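Long-range contacts in fibronectin type III domain-containing protein (PDB 6P2K), which probably hydrolyses xyloglucan-type glucans, its N-terminal glycoside hydrolase family 74 region being built from seven-bladed beta-propellers that carry zinc ions: residues Phe525-Met533 and Ala567-Pro575; Gly641-Ile650 and Asn659-Ala667. One frame throughout, in Å; residues are numbered along the deposited sequence.

Interaction 1: Phe525-Met533 and Ala567-Pro575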
ATOM      1  N   PHE B 525      32.944   8.972  -2.931  1.00 18.90           N
ATOM      2  CA  PHE B 525      33.751  10.071  -3.443  1.00 18.80           C
ATOM      3  C   PHE B 525      33.446  10.303  -4.919  1.00 22.43           C
ATOM      4  O   PHE B 525      33.099   9.371  -5.650  1.00 22.00           O
ATOM      5  CB  PHE B 525      35.252   9.791  -3.292  1.00 18.92           C
ATOM      6  CG  PHE B 525      35.716   9.667  -1.871  1.00 21.25           C
ATOM      7  CD1 PHE B 525      36.107  10.786  -1.155  1.00 18.23           C
ATOM      8  CD2 PHE B 525      35.790   8.424  -1.259  1.00 21.35           C
ATOM      9  CE1 PHE B 525      36.546  10.671   0.154  1.00 22.55           C
ATOM     10  CE2 PHE B 525      36.231   8.301   0.048  1.00 18.97           C
ATOM     11  CZ  PHE B 525      36.607   9.425   0.757  1.00 19.67           C
ATOM     12  N   MET B 526      33.600  11.554  -5.356  1.00 19.96           N
ATOM     13  CA  MET B 526      33.418  11.908  -6.757  1.00 20.00           C
ATOM     14  C   MET B 526      34.221  13.169  -7.058  1.00 19.28           C
ATOM     15  O   MET B 526      34.356  14.048  -6.203  1.00 20.61           O
ATOM     16  CB  MET B 526      31.937  12.121  -7.094  1.00 17.58           C
ATOM     17  CG  MET B 526      31.279  13.259  -6.316  1.00 18.83           C
ATOM     18  SD  MET B 526      29.625  12.847  -5.711  1.00 26.02           S
ATOM     19  CE  MET B 526      30.011  11.621  -4.456  1.00 22.68           C
ATOM     20  N   PHE B 527      34.757  13.249  -8.276  1.00 19.07           N
ATOM     21  CA  PHE B 527      35.527  14.410  -8.711  1.00 16.45           C
ATOM     22  C   PHE B 527      34.791  15.077  -9.866  1.00 18.56           C
ATOM     23  O   PHE B 527      34.649  14.488 -10.940  1.00 21.83           O
ATOM     24  CB  PHE B 527      36.950  14.028  -9.121  1.00 14.34           C
ATOM     25  CG  PHE B 527      37.932  15.174  -9.048  1.00 16.00           C
ATOM     26  CD1 PHE B 527      37.833  16.253  -9.917  1.00 17.43           C
ATOM     27  CD2 PHE B 527      38.940  15.179  -8.098  1.00 17.11           C
ATOM     28  CE1 PHE B 527      38.729  17.315  -9.840  1.00 18.68           C
ATOM     29  CE2 PHE B 527      39.841  16.227  -8.016  1.00 18.50           C
ATOM     30  CZ  PHE B 527      39.735  17.302  -8.888  1.00 18.64           C
ATOM     31  N   SER B 528      34.333  16.302  -9.636  1.00 15.38           N
ATOM     32  CA  SER B 528      33.644  17.097 -10.644  1.00 18.00           C
ATOM     33  C   SER B 528      34.692  17.827 -11.476  1.00 18.52           C
ATOM     34  O   SER B 528      35.416  18.682 -10.959  1.00 19.94           O
ATOM     35  CB  SER B 528      32.678  18.078  -9.981  1.00 16.77           C
ATOM     36  OG  SER B 528      31.888  18.745 -10.946  1.00 19.02           O
ATOM     37  N   SER B 529      34.771  17.486 -12.761  1.00 22.00           N
ATOM     38  CA  SER B 529      35.829  17.991 -13.629  1.00 18.55           C
ATOM     39  C   SER B 529      35.880  19.512 -13.616  1.00 19.56           C
ATOM     40  O   SER B 529      34.874  20.186 -13.860  1.00 20.11           O
ATOM     41  CB  SER B 529      35.623  17.482 -15.058  1.00 19.50           C
ATOM     42  OG  SER B 529      35.887  16.093 -15.136  1.00 20.47           O
ATOM     43  N   ASN B 530      37.069  20.037 -13.306  1.00 22.49           N
ATOM     44  CA  ASN B 530      37.379  21.464 -13.239  1.00 23.27           C
ATOM     45  C   ASN B 530      36.724  22.162 -12.056  1.00 20.84           C
ATOM     46  O   ASN B 530      36.669  23.396 -12.022  1.00 20.43           O
ATOM     47  CB  ASN B 530      37.016  22.184 -14.543  1.00 23.28           C
ATOM     48  CG  ASN B 530      37.813  21.669 -15.723  1.00 28.65           C
ATOM     49  OD1 ASN B 530      37.252  21.284 -16.750  1.00 34.46           O
ATOM     50  ND2 ASN B 530      39.133  21.644 -15.576  1.00 24.71           N
ATOM     51  N   TYR B 531      36.244  21.408 -11.070  1.00 17.00           N
ATOM     52  CA  TYR B 531      35.714  22.001  -9.846  1.00 16.17           C
ATOM     53  C   TYR B 531      36.396  21.468  -8.597  1.00 18.05           C
ATOM     54  O   TYR B 531      36.883  22.259  -7.783  1.00 23.51           O
ATOM     55  CB  TYR B 531      34.197  21.777  -9.765  1.00 15.62           C
ATOM     56  CG  TYR B 531      33.424  22.621 -10.749  1.00 20.25           C
ATOM     57  CD1 TYR B 531      33.035  23.915 -10.429  1.00 23.58           C
ATOM     58  CD2 TYR B 531      33.095  22.131 -12.005  1.00 22.12           C
ATOM     59  CE1 TYR B 531      32.332  24.697 -11.329  1.00 24.41           C
ATOM     60  CE2 TYR B 531      32.395  22.906 -12.916  1.00 22.87           C
ATOM     61  CZ  TYR B 531      32.016  24.187 -12.573  1.00 26.12           C
ATOM     62  OH  TYR B 531      31.317  24.956 -13.478  1.00 29.61           O
ATOM     63  N   GLY B 532      36.450  20.156  -8.417  1.00 16.35           N
ATOM     64  CA  GLY B 532      37.144  19.580  -7.286  1.00 18.88           C
ATOM     65  C   GLY B 532      36.515  18.263  -6.873  1.00 18.49           C
ATOM     66  O   GLY B 532      35.672  17.705  -7.571  1.00 18.10           O
ATOM     67  N   MET B 533      36.951  17.773  -5.715  1.00 17.62           N
ATOM     68  CA  MET B 533      36.496  16.491  -5.195  1.00 19.09           C
ATOM     69  C   MET B 533      35.449  16.694  -4.111  1.00 21.62           C
ATOM     70  O   MET B 533      35.606  17.542  -3.226  1.00 19.17           O
ATOM     71  CB  MET B 533      37.655  15.668  -4.635  1.00 20.90           C
ATOM     72  CG  MET B 533      37.245  14.238  -4.301  1.00 28.93           C
ATOM     73  SD  MET B 533      38.633  13.139  -3.988  1.00 40.73           S
ATOM     74  CE  MET B 533      39.080  12.681  -5.658  1.00 42.37           C
ATOM     75  N   ALA B 567      44.988  19.695  -8.929  1.00 22.96           N
ATOM     76  CA  ALA B 567      44.419  18.666  -9.785  1.00 24.39           C
ATOM     77  C   ALA B 567      42.997  19.072 -10.151  1.00 23.48           C
ATOM     78  O   ALA B 567      42.225  19.496  -9.287  1.00 26.03           O
ATOM     79  CB  ALA B 567      44.421  17.320  -9.065  1.00 21.30           C
ATOM     80  N   ARG B 568      42.645  18.960 -11.433  1.00 22.13           N
ATOM     81  CA  ARG B 568      41.363  19.468 -11.900  1.00 22.05           C
ATOM     82  C   ARG B 568      40.456  18.421 -12.531  1.00 22.58           C
ATOM     83  O   ARG B 568      39.252  18.673 -12.644  1.00 24.39           O
ATOM     84  CB  ARG B 568      41.576  20.613 -12.905  1.00 19.97           C
ATOM     85  CG  ARG B 568      42.289  21.819 -12.302  1.00 20.48           C
ATOM     86  CD  ARG B 568      42.033  23.091 -13.103  1.00 22.22           C
ATOM     87  NE  ARG B 568      40.667  23.589 -12.941  1.00 22.62           N
ATOM     88  CZ  ARG B 568      40.136  24.564 -13.673  1.00 26.42           C
ATOM     89  NH1 ARG B 568      40.856  25.150 -14.620  1.00 29.91           N
ATOM     90  NH2 ARG B 568      38.888  24.958 -13.459  1.00 26.71           N
ATOM     91  N   ILE B 569      40.984  17.272 -12.943  1.00 24.28           N
ATOM     92  CA  ILE B 569      40.184  16.182 -13.493  1.00 21.68           C
ATOM     93  C   ILE B 569      40.740  14.873 -12.959  1.00 22.16           C
ATOM     94  O   ILE B 569      41.960  14.679 -12.922  1.00 26.65           O
ATOM     95  CB  ILE B 569      40.190  16.180 -15.037  1.00 21.17           C
ATOM     96  CG1 ILE B 569      39.657  17.500 -15.590  1.00 22.49           C
ATOM     97  CG2 ILE B 569      39.371  15.023 -15.578  1.00 23.47           C
ATOM     98  CD1 ILE B 569      39.969  17.717 -17.058  1.00 23.28           C
ATOM     99  N   ALA B 570      39.853  13.971 -12.547  1.00 20.84           N
ATOM    100  CA  ALA B 570      40.248  12.654 -12.062  1.00 21.82           C
ATOM    101  C   ALA B 570      39.771  11.585 -13.032  1.00 24.38           C
ATOM    102  O   ALA B 570      38.618  11.606 -13.469  1.00 28.09           O
ATOM    103  CB  ALA B 570      39.683  12.382 -10.667  1.00 20.60           C
ATOM    104  N   ARG B 571      40.660  10.650 -13.365  1.00 20.44           N
ATOM    105  CA  ARG B 571      40.282   9.505 -14.181  1.00 17.75           C
ATOM    106  C   ARG B 571      39.850   8.313 -13.337  1.00 21.39           C
ATOM    107  O   ARG B 571      38.949   7.570 -13.740  1.00 23.01           O
ATOM    108  CB  ARG B 571      41.443   9.110 -15.099  1.00 16.83           C
ATOM    109  CG  ARG B 571      41.237   7.804 -15.866  1.00 18.07           C
ATOM    110  CD  ARG B 571      40.121   7.914 -16.892  1.00 20.26           C
ATOM    111  NE  ARG B 571      40.064   6.734 -17.753  1.00 24.88           N
ATOM    112  CZ  ARG B 571      39.462   5.596 -17.420  1.00 26.33           C
ATOM    113  NH1 ARG B 571      38.858   5.482 -16.241  1.00 25.32           N
ATOM    114  NH2 ARG B 571      39.465   4.573 -18.266  1.00 21.79           N
ATOM    115  N   LYS B 572      40.461   8.123 -12.171  1.00 19.60           N
ATOM    116  CA  LYS B 572      40.070   7.059 -11.263  1.00 18.93           C
ATOM    117  C   LYS B 572      40.330   7.508  -9.834  1.00 18.82           C
ATOM    118  O   LYS B 572      41.371   8.102  -9.543  1.00 18.08           O
ATOM    119  CB  LYS B 572      40.832   5.758 -11.552  1.00 22.36           C
ATOM    120  CG  LYS B 572      40.624   4.691 -10.492  1.00 24.82           C
ATOM    121  CD  LYS B 572      40.613   3.292 -11.076  1.00 28.22           C
ATOM    122  CE  LYS B 572      40.161   2.278 -10.033  1.00 32.85           C
ATOM    123  NZ  LYS B 572      40.545   0.891 -10.411  1.00 41.14           N
ATOM    124  N   ILE B 573      39.375   7.230  -8.952  1.00 17.19           N
ATOM    125  CA  ILE B 573      39.506   7.487  -7.525  1.00 17.37           C
ATOM    126  C   ILE B 573      39.707   6.152  -6.827  1.00 21.26           C
ATOM    127  O   ILE B 573      38.944   5.205  -7.056  1.00 17.70           O
ATOM    128  CB  ILE B 573      38.278   8.220  -6.962  1.00 18.89           C
ATOM    129  CG1 ILE B 573      38.098   9.573  -7.655  1.00 21.10           C
ATOM    130  CG2 ILE B 573      38.411   8.403  -5.462  1.00 17.65           C
ATOM    131  CD1 ILE B 573      36.814  10.286  -7.262  1.00 25.60           C
ATOM    132  N   ALA B 574      40.737   6.072  -5.982  1.00 21.76           N
ATOM    133  CA  ALA B 574      41.094   4.848  -5.268  1.00 20.29           C
ATOM    134  C   ALA B 574      41.079   5.131  -3.772  1.00 21.08           C
ATOM    135  O   ALA B 574      42.107   5.525  -3.195  1.00 20.24           O
ATOM    136  CB  ALA B 574      42.460   4.329  -5.717  1.00 18.64           C
ATOM    137  N   PRO B 575      39.940   4.955  -3.107  1.00 23.03           N
ATOM    138  CA  PRO B 575      39.907   5.128  -1.652  1.00 21.75           C
ATOM    139  C   PRO B 575      40.734   4.061  -0.957  1.00 21.76           C
ATOM    140  O   PRO B 575      40.850   2.926  -1.427  1.00 25.23           O
ATOM    141  CB  PRO B 575      38.418   4.995  -1.305  1.00 21.73           C
ATOM    142  CG  PRO B 575      37.692   5.181  -2.611  1.00 24.56           C
ATOM    143  CD  PRO B 575      38.616   4.614  -3.648  1.00 22.80           C
TER
HETATM  144  O   HOH W   1      36.780  14.732 -12.947  1.00 21.97           O
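The shortest polar bond here runs from Asn530 N to Arg568 O, 2.7 Å and nearly straight. A second bond comes back the other way, Arg568 NH2 reaching Asn530 O at 3.1 Å. To get there the arginine chain bends at chi3 (72°), which brings the guanidinium across the Asn530 side chain: ND2 sits 3.6 Å above the guanidinium plane, over its centre, with the amide turned 67° to it. Gly560 O takes Arg568 NE and Asn563 OD1 takes NH1, so the group is fixed on several sides close to the zinc ligand Asp566. An alanine in place of Arg568 would probably leave the Asn530 carbonyl without this donor and the Asn530 side-chain amide free to turn. Further in, Phe527 swings CG away from its own nitrogen (chi1 -157°) and lays its ring between the Gly532-Met533 backbone on one face and Ala570 N on the other. Phe527 CB meets Ala570 CB at 3.5 Å, while Ala567 O lies at the ring edge, 3.3 Å from CZ. A water donates to Phe527 O, accepts from Ala570 N and also bonds Ser529 OG, which in turn bonds Val510 O. Ile573 and Met533 meet tip to tip, CD1 to CE at 3.7 Å, and Phe525 CD2 slides past Pro575 CG at 4.0 Å. The zinc ligand Asp513 accepts from Ile573 N. This is the interface of adjacent propeller blades: a hairpin with a classic bulge, Tyr531 and Gly532 both facing Ser528, packed on the first strand of the next blade.

Interaction 2: Gly641-Ile650 and Asn659-Ala667; sequences GLTDGNNWQI and NWQKIFTPA
Trp660 meets Leu642 through its CB, 4.0 Å from Leu642 CD1, the two side chains crossing at about a right angle; the indole runs on past it, and its NE1 bonds to Val610 O. Lys662 does the polar work. Its chain bends at chi3 (-100°) and crosses the Gln649 side chain at a slant, Lys662 CD close to the amide oxygen, before NZ donates to Gln649 OE1 at 3.1 Å. From there NZ also makes a weak bond to Leu642 O and a sound one to a water, which in turn donates to Thr643 O. Gln649 NE2 holds Leu642 O as well, at 2.7 Å and within its own amide plane, so the glutamine is pinned at both ends of its amide. At Ile663 the backbone takes over: Ile663 N donates to Ile650 O at 3.0 Å, nearly along the C=O axis, and Phe664 N adds a weak bond to the same oxygen. Two residues thus face one, a classic beta bulge. CG1 of Ile663 takes the crowded position (chi1 64°) and leans on Ile650 CG2 at 3.6 Å. Phe664 O receives Ile650 N at 3.0 Å in the carbonyl plane, and the two CB atoms touch across this hydrogen-bonded antiparallel pair, while the phenyl ring goes on to stack with Trp731. Thr665 is the N-cap of the following helix, and Pro666 CG, in its first turn, packs 3.9 Å from Asn647 CB. The bonds from Lys662 to neutral oxygens, with Asp644 OD2 of opposite charge 5.3 Å from NZ and not in contact, suggest that amide and carbonyl dipoles and water do most to solvate its charge.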
ATOM      1  N   GLY B 641      64.299   8.720 -12.923  1.00 43.93           N
ATOM      2  CA  GLY B 641      64.419   7.314 -12.602  1.00 44.40           C
ATOM      3  C   GLY B 641      63.199   6.475 -12.913  1.00 44.19           C
ATOM      4  O   GLY B 641      63.280   5.242 -12.834  1.00 45.60           O
ATOM      5  N   LEU B 642      62.076   7.093 -13.264  1.00 40.08           N
ATOM      6  CA  LEU B 642      60.849   6.376 -13.585  1.00 36.39           C
ATOM      7  C   LEU B 642      60.301   6.713 -14.961  1.00 33.28           C
ATOM      8  O   LEU B 642      59.828   5.817 -15.665  1.00 30.59           O
ATOM      9  CB  LEU B 642      59.775   6.663 -12.520  1.00 35.48           C
ATOM     10  CG  LEU B 642      60.075   6.174 -11.100  1.00 37.90           C
ATOM     11  CD1 LEU B 642      59.118   6.807 -10.103  1.00 37.40           C
ATOM     12  CD2 LEU B 642      60.010   4.655 -11.013  1.00 29.29           C
ATOM     13  N   THR B 643      60.349   7.980 -15.364  1.00 33.60           N
ATOM     14  CA  THR B 643      59.881   8.370 -16.687  1.00 35.08           C
ATOM     15  C   THR B 643      60.724   7.709 -17.772  1.00 38.55           C
ATOM     16  O   THR B 643      61.947   7.587 -17.647  1.00 35.67           O
ATOM     17  CB  THR B 643      59.938   9.892 -16.836  1.00 39.06           C
ATOM     18  OG1 THR B 643      59.068  10.501 -15.874  1.00 41.57           O
ATOM     19  CG2 THR B 643      59.519  10.318 -18.238  1.00 38.88           C
ATOM     20  N   ASP B 644      60.055   7.262 -18.848  1.00 40.42           N
ATOM     21  CA  ASP B 644      60.723   6.710 -20.029  1.00 42.14           C
ATOM     22  C   ASP B 644      59.934   7.169 -21.257  1.00 35.39           C
ATOM     23  O   ASP B 644      59.125   6.426 -21.816  1.00 30.20           O
ATOM     24  CB  ASP B 644      60.834   5.187 -19.958  1.00 46.20           C
ATOM     25  CG  ASP B 644      61.417   4.584 -21.225  1.00 49.95           C
ATOM     26  OD1 ASP B 644      62.346   5.190 -21.804  1.00 51.29           O
ATOM     27  OD2 ASP B 644      60.942   3.506 -21.638  1.00 50.02           O
ATOM     28  N   GLY B 645      60.182   8.410 -21.675  1.00 36.65           N
ATOM     29  CA  GLY B 645      59.487   8.960 -22.826  1.00 37.29           C
ATOM     30  C   GLY B 645      57.992   9.021 -22.592  1.00 38.16           C
ATOM     31  O   GLY B 645      57.516   9.281 -21.480  1.00 38.93           O
ATOM     32  N   ASN B 646      57.231   8.770 -23.653  1.00 33.76           N
ATOM     33  CA  ASN B 646      55.781   8.708 -23.562  1.00 34.59           C
ATOM     34  C   ASN B 646      55.272   7.298 -23.296  1.00 32.92           C
ATOM     35  O   ASN B 646      54.075   7.046 -23.459  1.00 32.19           O
ATOM     36  CB  ASN B 646      55.149   9.263 -24.841  1.00 39.75           C
ATOM     37  CG  ASN B 646      55.388  10.754 -25.008  1.00 47.32           C
ATOM     38  OD1 ASN B 646      55.496  11.492 -24.028  1.00 48.10           O
ATOM     39  ND2 ASN B 646      55.475  11.202 -26.255  1.00 48.72           N
ATOM     40  N   ASN B 647      56.148   6.381 -22.885  1.00 31.72           N
ATOM     41  CA  ASN B 647      55.737   5.005 -22.624  1.00 30.98           C
ATOM     42  C   ASN B 647      54.974   4.913 -21.309  1.00 30.08           C
ATOM     43  O   ASN B 647      55.428   5.420 -20.278  1.00 29.13           O
ATOM     44  CB  ASN B 647      56.954   4.085 -22.579  1.00 33.64           C
ATOM     45  CG  ASN B 647      57.560   3.846 -23.947  1.00 37.49           C
ATOM     46  OD1 ASN B 647      56.846   3.666 -24.936  1.00 34.14           O
ATOM     47  ND2 ASN B 647      58.888   3.845 -24.011  1.00 39.64           N
ATOM     48  N   TRP B 648      53.817   4.260 -21.342  1.00 28.18           N
ATOM     49  CA  TRP B 648      53.078   3.988 -20.120  1.00 30.35           C
ATOM     50  C   TRP B 648      53.672   2.771 -19.425  1.00 30.43           C
ATOM     51  O   TRP B 648      54.109   1.819 -20.077  1.00 29.34           O
ATOM     52  CB  TRP B 648      51.598   3.755 -20.419  1.00 26.42           C
ATOM     53  CG  TRP B 648      50.864   5.002 -20.798  1.00 24.37           C
ATOM     54  CD1 TRP B 648      51.309   6.001 -21.616  1.00 26.45           C
ATOM     55  CD2 TRP B 648      49.554   5.385 -20.374  1.00 21.99           C
ATOM     56  NE1 TRP B 648      50.355   6.981 -21.730  1.00 24.47           N
ATOM     57  CE2 TRP B 648      49.266   6.627 -20.978  1.00 24.11           C
ATOM     58  CE3 TRP B 648      48.594   4.799 -19.544  1.00 22.02           C
ATOM     59  CZ2 TRP B 648      48.059   7.297 -20.771  1.00 25.99           C
ATOM     60  CZ3 TRP B 648      47.398   5.460 -19.343  1.00 21.66           C
ATOM     61  CH2 TRP B 648      47.141   6.698 -19.953  1.00 24.92           C
ATOM     62  N   GLN B 649      53.696   2.813 -18.095  1.00 29.93           N
ATOM     63  CA  GLN B 649      54.309   1.765 -17.293  1.00 26.73           C
ATOM     64  C   GLN B 649      53.431   1.486 -16.082  1.00 25.63           C
ATOM     65  O   GLN B 649      52.543   2.271 -15.740  1.00 26.83           O
ATOM     66  CB  GLN B 649      55.722   2.161 -16.833  1.00 29.63           C
ATOM     67  CG  GLN B 649      56.620   2.704 -17.938  1.00 35.05           C
ATOM     68  CD  GLN B 649      57.882   3.365 -17.402  1.00 36.05           C
ATOM     69  OE1 GLN B 649      58.987   3.086 -17.868  1.00 39.95           O
ATOM     70  NE2 GLN B 649      57.719   4.248 -16.423  1.00 32.17           N
ATOM     71  N   ILE B 650      53.688   0.353 -15.433  1.00 24.04           N
ATOM     72  CA  ILE B 650      53.060   0.019 -14.159  1.00 24.96           C
ATOM     73  C   ILE B 650      54.068   0.302 -13.054  1.00 27.62           C
ATOM     74  O   ILE B 650      55.150  -0.297 -13.021  1.00 25.18           O
ATOM     75  CB  ILE B 650      52.590  -1.443 -14.113  1.00 26.17           C
ATOM     76  CG1 ILE B 650      51.588  -1.735 -15.234  1.00 22.13           C
ATOM     77  CG2 ILE B 650      51.950  -1.739 -12.764  1.00 26.70           C
ATOM     78  CD1 ILE B 650      50.247  -1.071 -15.039  1.00 20.02           C
ATOM     79  N   ASN B 659      57.470   6.098  -2.102  1.00 32.07           N
ATOM     80  CA  ASN B 659      58.499   5.537  -2.967  1.00 35.90           C
ATOM     81  C   ASN B 659      57.858   4.558  -3.939  1.00 32.87           C
ATOM     82  O   ASN B 659      56.978   3.783  -3.555  1.00 34.21           O
ATOM     83  CB  ASN B 659      59.585   4.830  -2.153  1.00 32.87           C
ATOM     84  CG  ASN B 659      60.329   5.773  -1.231  1.00 38.02           C
ATOM     85  OD1 ASN B 659      61.261   6.459  -1.648  1.00 42.60           O
ATOM     86  ND2 ASN B 659      59.924   5.806   0.032  1.00 36.70           N
ATOM     87  N   TRP B 660      58.315   4.583  -5.191  1.00 34.35           N
ATOM     88  CA  TRP B 660      57.732   3.784  -6.260  1.00 32.82           C
ATOM     89  C   TRP B 660      58.785   2.897  -6.912  1.00 35.68           C
ATOM     90  O   TRP B 660      59.984   3.191  -6.877  1.00 39.68           O
ATOM     91  CB  TRP B 660      57.098   4.678  -7.332  1.00 30.07           C
ATOM     92  CG  TRP B 660      55.977   5.532  -6.833  1.00 30.95           C
ATOM     93  CD1 TRP B 660      56.080   6.743  -6.209  1.00 27.13           C
ATOM     94  CD2 TRP B 660      54.576   5.248  -6.930  1.00 26.51           C
ATOM     95  NE1 TRP B 660      54.831   7.226  -5.909  1.00 26.23           N
ATOM     96  CE2 TRP B 660      53.890   6.327  -6.339  1.00 25.24           C
ATOM     97  CE3 TRP B 660      53.836   4.184  -7.458  1.00 24.81           C
ATOM     98  CZ2 TRP B 660      52.500   6.373  -6.261  1.00 25.02           C
ATOM     99  CZ3 TRP B 660      52.458   4.231  -7.379  1.00 23.94           C
ATOM    100  CH2 TRP B 660      51.804   5.320  -6.788  1.00 23.39           C
ATOM    101  N   GLN B 661      58.319   1.804  -7.526  1.00 34.00           N
ATOM    102  CA  GLN B 661      59.171   0.909  -8.301  1.00 37.24           C
ATOM    103  C   GLN B 661      58.500   0.570  -9.625  1.00 35.44           C
ATOM    104  O   GLN B 661      57.282   0.379  -9.683  1.00 31.38           O
ATOM    105  CB  GLN B 661      59.477  -0.397  -7.549  1.00 43.64           C
ATOM    106  CG  GLN B 661      60.078  -0.219  -6.165  1.00 53.90           C
ATOM    107  CD  GLN B 661      59.026  -0.238  -5.070  1.00 61.47           C
ATOM    108  OE1 GLN B 661      58.159  -1.116  -5.040  1.00 64.17           O
ATOM    109  NE2 GLN B 661      59.100   0.728  -4.161  1.00 60.97           N
ATOM    110  N   LYS B 662      59.306   0.496 -10.683  1.00 33.92           N
ATOM    111  CA  LYS B 662      58.840   0.003 -11.973  1.00 35.93           C
ATOM    112  C   LYS B 662      58.657  -1.510 -11.915  1.00 37.73           C
ATOM    113  O   LYS B 662      59.565  -2.231 -11.492  1.00 41.50           O
ATOM    114  CB  LYS B 662      59.852   0.360 -13.064  1.00 39.00           C
ATOM    115  CG  LYS B 662      59.393   1.393 -14.075  1.00 40.01           C
ATOM    116  CD  LYS B 662      60.370   1.507 -15.237  1.00 43.08           C
ATOM    117  CE  LYS B 662      61.290   2.705 -15.073  1.00 46.77           C
ATOM    118  NZ  LYS B 662      61.747   3.243 -16.384  1.00 50.60           N
ATOM    119  N   ILE B 663      57.493  -2.002 -12.345  1.00 34.78           N
ATOM    120  CA  ILE B 663      57.268  -3.447 -12.329  1.00 34.50           C
ATOM    121  C   ILE B 663      56.756  -3.970 -13.668  1.00 32.65           C
ATOM    122  O   ILE B 663      56.679  -5.187 -13.869  1.00 32.34           O
ATOM    123  CB  ILE B 663      56.309  -3.859 -11.194  1.00 33.35           C
ATOM    124  CG1 ILE B 663      54.921  -3.260 -11.405  1.00 31.63           C
ATOM    125  CG2 ILE B 663      56.887  -3.478  -9.835  1.00 33.71           C
ATOM    126  CD1 ILE B 663      53.842  -3.918 -10.561  1.00 31.22           C
ATOM    127  N   PHE B 664      56.401  -3.079 -14.595  1.00 31.34           N
ATOM    128  CA  PHE B 664      56.049  -3.531 -15.938  1.00 31.20           C
ATOM    129  C   PHE B 664      56.274  -2.408 -16.937  1.00 31.58           C
ATOM    130  O   PHE B 664      55.794  -1.288 -16.734  1.00 31.82           O
ATOM    131  CB  PHE B 664      54.599  -4.023 -16.017  1.00 29.00           C
ATOM    132  CG  PHE B 664      54.375  -5.051 -17.092  1.00 29.41           C
ATOM    133  CD1 PHE B 664      55.096  -6.235 -17.094  1.00 29.70           C
ATOM    134  CD2 PHE B 664      53.460  -4.827 -18.105  1.00 25.50           C
ATOM    135  CE1 PHE B 664      54.898  -7.185 -18.081  1.00 29.82           C
ATOM    136  CE2 PHE B 664      53.257  -5.773 -19.095  1.00 27.70           C
ATOM    137  CZ  PHE B 664      53.980  -6.954 -19.082  1.00 29.44           C
ATOM    138  N   THR B 665      56.987  -2.717 -18.012  1.00 31.41           N
ATOM    139  CA  THR B 665      57.350  -1.780 -19.064  1.00 32.13           C
ATOM    140  C   THR B 665      56.986  -2.366 -20.416  1.00 31.66           C
ATOM    141  O   THR B 665      56.681  -3.559 -20.528  1.00 27.92           O
ATOM    142  CB  THR B 665      58.856  -1.478 -19.014  1.00 34.79           C
ATOM    143  OG1 THR B 665      59.586  -2.669 -19.336  1.00 37.56           O
ATOM    144  CG2 THR B 665      59.265  -0.994 -17.633  1.00 32.77           C
ATOM    145  N   PRO B 666      56.992  -1.548 -21.474  1.00 33.96           N
ATOM    146  CA  PRO B 666      56.813  -2.109 -22.825  1.00 35.51           C
ATOM    147  C   PRO B 666      57.801  -3.213 -23.166  1.00 35.49           C
ATOM    148  O   PRO B 666      57.440  -4.149 -23.891  1.00 35.55           O
ATOM    149  CB  PRO B 666      56.999  -0.886 -23.732  1.00 34.95           C
ATOM    150  CG  PRO B 666      56.544   0.256 -22.897  1.00 35.95           C
ATOM    151  CD  PRO B 666      56.937  -0.075 -21.481  1.00 36.33           C
ATOM    152  N   ALA B 667      59.040  -3.133 -22.672  1.00 33.78           N
ATOM    153  CA  ALA B 667      60.002  -4.201 -22.926  1.00 34.43           C
ATOM    154  C   ALA B 667      59.555  -5.508 -22.282  1.00 34.01           C
ATOM    155  O   ALA B 667      59.675  -6.581 -22.887  1.00 34.33           O
ATOM    156  CB  ALA B 667      61.385  -3.797 -22.419  1.00 37.50           C
TER
HETATM  157  O   HOH W   2      63.457   5.109 -17.486  1.00 50.06           O

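The two contacts follow one another along the chain: interaction 1 closes at Pro575 before interaction 2 opens at Gly641. Their centres are 24 Å apart and their nearest atoms about 7 Å, without touching, and both lie on the same side of the chain's centre. Interaction 1 sets the sheet of strands 511-516 to 555-559 against the sheet that begins with 567-575; interaction 2 lies within the sheet of 618-625 to 661-664, at its last hairpin. The middle sheet joins them: Lys572 forms a salt bridge to Glu621, and strand 605-615 lies against the sheet of interaction 2. One contact therefore packs blade on blade, and the other finishes the margin of a blade.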